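Local atomic coordinates of cysteine desulfurase (Fervidobacterium islandicum, PDB entry 6A6E), a protein that catalyses the pyridoxal-phosphate-dependent removal of sulfur from cysteine, leaving alanine, and probably supplies that sulfur to SUF iron-sulfur cluster assembly. Residues A[330-338]-A[384-392]. Residues are numbered along the deposited sequence; the frame is centred on the assembly and turned at random.
Sequences DFVEVYGPI and LAKGSKIDF
The carboxylate of Glu333 is clasped by Ser388 and the backbone of Lys389, in the turn after helix 378-387. Glu333 OE2 takes a nearly straight bond (173°) from Lys389 N at 2.7 Å, and Glu333 OE1 accepts from Ser388 OG at 2.6 Å; both donors meet syn lone pairs. The anti lone pair of Glu333 OE1 receives Tyr335 OH at 2.7 Å, and these three bonds together hold the carboxylate against rotation. With CG anti to the backbone N (chi1 -178°), the extended Glu333 chain carries the carboxylate across to the turn. Ser388 OG is also an acceptor, closing an ST turn with Ile390 N at 3.1 Å. An alanine in place of Glu333 would probably leave Lys389 N and the two hydroxyls without their shared acceptor and let the turn move away from the strand. Ile390 CG1 lies 3.6 Å from Glu333 OE1. Phe392 directs its edge at the face of Tyr335 in an offset T-shaped pair, planes at 80°. Leu384 CD1 approaches Tyr335 CG obliquely at 4.0 Å. Asn349 of strand 345-350 also bonds Tyr335 OH and is touched by Ile390 and Phe392. This is structural packing, the Leu384 side chain about 14 Å from the PLP, probably in the small C-terminal domain of a fold-type I enzyme. It fastens the end of helix 378-387 to strand 332-334, at one edge, within this chain, of a mixed sheet; Val332 and Val334 pack against helix 308-327.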
# COMPACT_ATOMS: atom_id res chain seq x y z
N ASP A 330 37.29 -19.20 12.42
CA ASP A 330 38.22 -19.55 11.36
C ASP A 330 37.52 -20.33 10.26
O ASP A 330 37.97 -20.32 9.14
CB ASP A 330 39.54 -20.23 11.90
CG ASP A 330 39.34 -21.60 12.62
OD1 ASP A 330 38.27 -22.25 12.52
OD2 ASP A 330 40.31 -22.06 13.30
N PHE A 331 36.35 -20.92 10.57
CA PHE A 331 35.53 -21.68 9.61
C PHE A 331 34.38 -20.88 8.90
O PHE A 331 33.53 -21.48 8.26
CB PHE A 331 34.89 -22.84 10.33
CG PHE A 331 34.00 -22.43 11.45
CD1 PHE A 331 34.52 -22.18 12.70
CD2 PHE A 331 32.66 -22.27 11.23
CE1 PHE A 331 33.69 -21.81 13.74
CE2 PHE A 331 31.83 -21.89 12.25
CZ PHE A 331 32.33 -21.67 13.50
N VAL A 332 34.42 -19.54 8.94
CA VAL A 332 33.43 -18.68 8.17
C VAL A 332 34.12 -17.75 7.19
O VAL A 332 35.21 -17.33 7.46
CB VAL A 332 32.62 -17.80 9.13
CG1 VAL A 332 31.66 -16.91 8.37
CG2 VAL A 332 31.93 -18.68 10.16
N GLU A 333 33.52 -17.50 6.04
CA GLU A 333 33.93 -16.44 5.10
C GLU A 333 32.89 -15.25 5.23
O GLU A 333 31.69 -15.47 5.10
CB GLU A 333 33.93 -16.98 3.69
CG GLU A 333 34.39 -15.99 2.64
CD GLU A 333 34.55 -16.64 1.27
OE1 GLU A 333 33.53 -16.85 0.53
OE2 GLU A 333 35.74 -16.89 0.88
N VAL A 334 33.37 -14.03 5.53
CA VAL A 334 32.56 -12.82 5.77
C VAL A 334 32.62 -11.87 4.55
O VAL A 334 33.66 -11.69 3.99
CB VAL A 334 33.00 -12.11 7.05
CG1 VAL A 334 32.32 -10.75 7.19
CG2 VAL A 334 32.62 -12.97 8.23
N TYR A 335 31.50 -11.31 4.12
CA TYR A 335 31.50 -10.37 2.99
C TYR A 335 31.33 -8.95 3.45
O TYR A 335 30.82 -8.68 4.54
CB TYR A 335 30.47 -10.79 1.90
CG TYR A 335 30.58 -12.29 1.62
CD1 TYR A 335 31.58 -12.80 0.83
CD2 TYR A 335 29.74 -13.17 2.27
CE1 TYR A 335 31.74 -14.17 0.65
CE2 TYR A 335 29.86 -14.54 2.09
CZ TYR A 335 30.89 -15.04 1.32
OH TYR A 335 30.98 -16.40 1.17
N GLY A 336 31.77 -8.02 2.63
CA GLY A 336 31.64 -6.60 2.94
C GLY A 336 32.93 -6.01 3.53
O GLY A 336 33.90 -6.71 3.68
N PRO A 337 32.93 -4.71 3.83
CA PRO A 337 34.09 -4.00 4.38
C PRO A 337 34.35 -4.39 5.82
O PRO A 337 33.43 -4.66 6.58
CB PRO A 337 33.64 -2.52 4.31
CG PRO A 337 32.13 -2.62 4.49
CD PRO A 337 31.78 -3.80 3.63
N ILE A 338 35.62 -4.43 6.19
CA ILE A 338 35.98 -4.72 7.58
C ILE A 338 36.51 -3.39 8.07
O ILE A 338 37.71 -3.16 8.08
CB ILE A 338 37.06 -5.84 7.72
CG1 ILE A 338 36.73 -7.06 6.87
CG2 ILE A 338 37.19 -6.22 9.20
CD1 ILE A 338 35.51 -7.83 7.40
N LEU A 384 30.56 -11.45 -5.54
CA LEU A 384 31.18 -12.08 -4.35
C LEU A 384 31.87 -13.45 -4.65
O LEU A 384 32.83 -13.85 -3.97
CB LEU A 384 30.15 -12.28 -3.23
CG LEU A 384 29.42 -11.04 -2.73
CD1 LEU A 384 28.40 -11.43 -1.68
CD2 LEU A 384 30.39 -10.06 -2.14
N ALA A 385 31.35 -14.14 -5.65
CA ALA A 385 31.86 -15.42 -6.05
C ALA A 385 33.33 -15.28 -6.47
O ALA A 385 34.15 -16.06 -6.05
CB ALA A 385 31.02 -15.97 -7.18
N LYS A 386 33.66 -14.23 -7.22
CA LYS A 386 35.05 -14.01 -7.64
C LYS A 386 36.02 -13.88 -6.49
O LYS A 386 37.12 -14.37 -6.59
CB LYS A 386 35.19 -12.82 -8.57
CG LYS A 386 34.47 -12.95 -9.90
CD LYS A 386 34.80 -11.72 -10.75
CE LYS A 386 33.61 -11.24 -11.56
NZ LYS A 386 33.20 -12.25 -12.57
N GLY A 387 35.64 -13.25 -5.39
CA GLY A 387 36.53 -13.19 -4.24
C GLY A 387 36.44 -14.29 -3.22
O GLY A 387 37.16 -14.28 -2.23
N SER A 388 35.50 -15.22 -3.37
CA SER A 388 35.41 -16.27 -2.43
C SER A 388 36.68 -17.18 -2.45
O SER A 388 37.26 -17.36 -3.50
CB SER A 388 34.20 -17.14 -2.70
OG SER A 388 34.12 -18.15 -1.68
N LYS A 389 37.03 -17.73 -1.30
CA LYS A 389 38.13 -18.67 -1.13
C LYS A 389 37.59 -20.05 -0.76
O LYS A 389 38.33 -20.90 -0.27
CB LYS A 389 39.04 -18.19 -0.00
CG LYS A 389 39.76 -16.88 -0.29
CD LYS A 389 41.27 -17.06 -0.29
CE LYS A 389 41.99 -15.74 -0.51
NZ LYS A 389 41.58 -15.15 -1.81
N ILE A 390 36.30 -20.27 -0.94
CA ILE A 390 35.68 -21.56 -0.64
C ILE A 390 34.90 -21.95 -1.85
O ILE A 390 34.98 -21.29 -2.87
CB ILE A 390 34.74 -21.50 0.61
CG1 ILE A 390 33.63 -20.43 0.42
CG2 ILE A 390 35.56 -21.25 1.85
CD1 ILE A 390 32.48 -20.50 1.41
N ASP A 391 34.16 -23.04 -1.74
CA ASP A 391 33.30 -23.43 -2.81
C ASP A 391 32.02 -22.58 -2.62
O ASP A 391 31.15 -22.93 -1.83
CB ASP A 391 33.03 -24.93 -2.66
CG ASP A 391 32.33 -25.52 -3.85
OD1 ASP A 391 32.32 -24.89 -4.92
OD2 ASP A 391 31.79 -26.64 -3.71
N PHE A 392 31.93 -21.47 -3.34
CA PHE A 392 30.92 -20.44 -3.10
C PHE A 392 29.56 -20.91 -3.61
O PHE A 392 29.37 -21.14 -4.79
CB PHE A 392 31.32 -19.10 -3.75
CG PHE A 392 30.37 -17.94 -3.43
CD1 PHE A 392 30.38 -17.34 -2.19
CD2 PHE A 392 29.49 -17.44 -4.40
CE1 PHE A 392 29.52 -16.29 -1.90
CE2 PHE A 392 28.64 -16.38 -4.13
CZ PHE A 392 28.64 -15.81 -2.87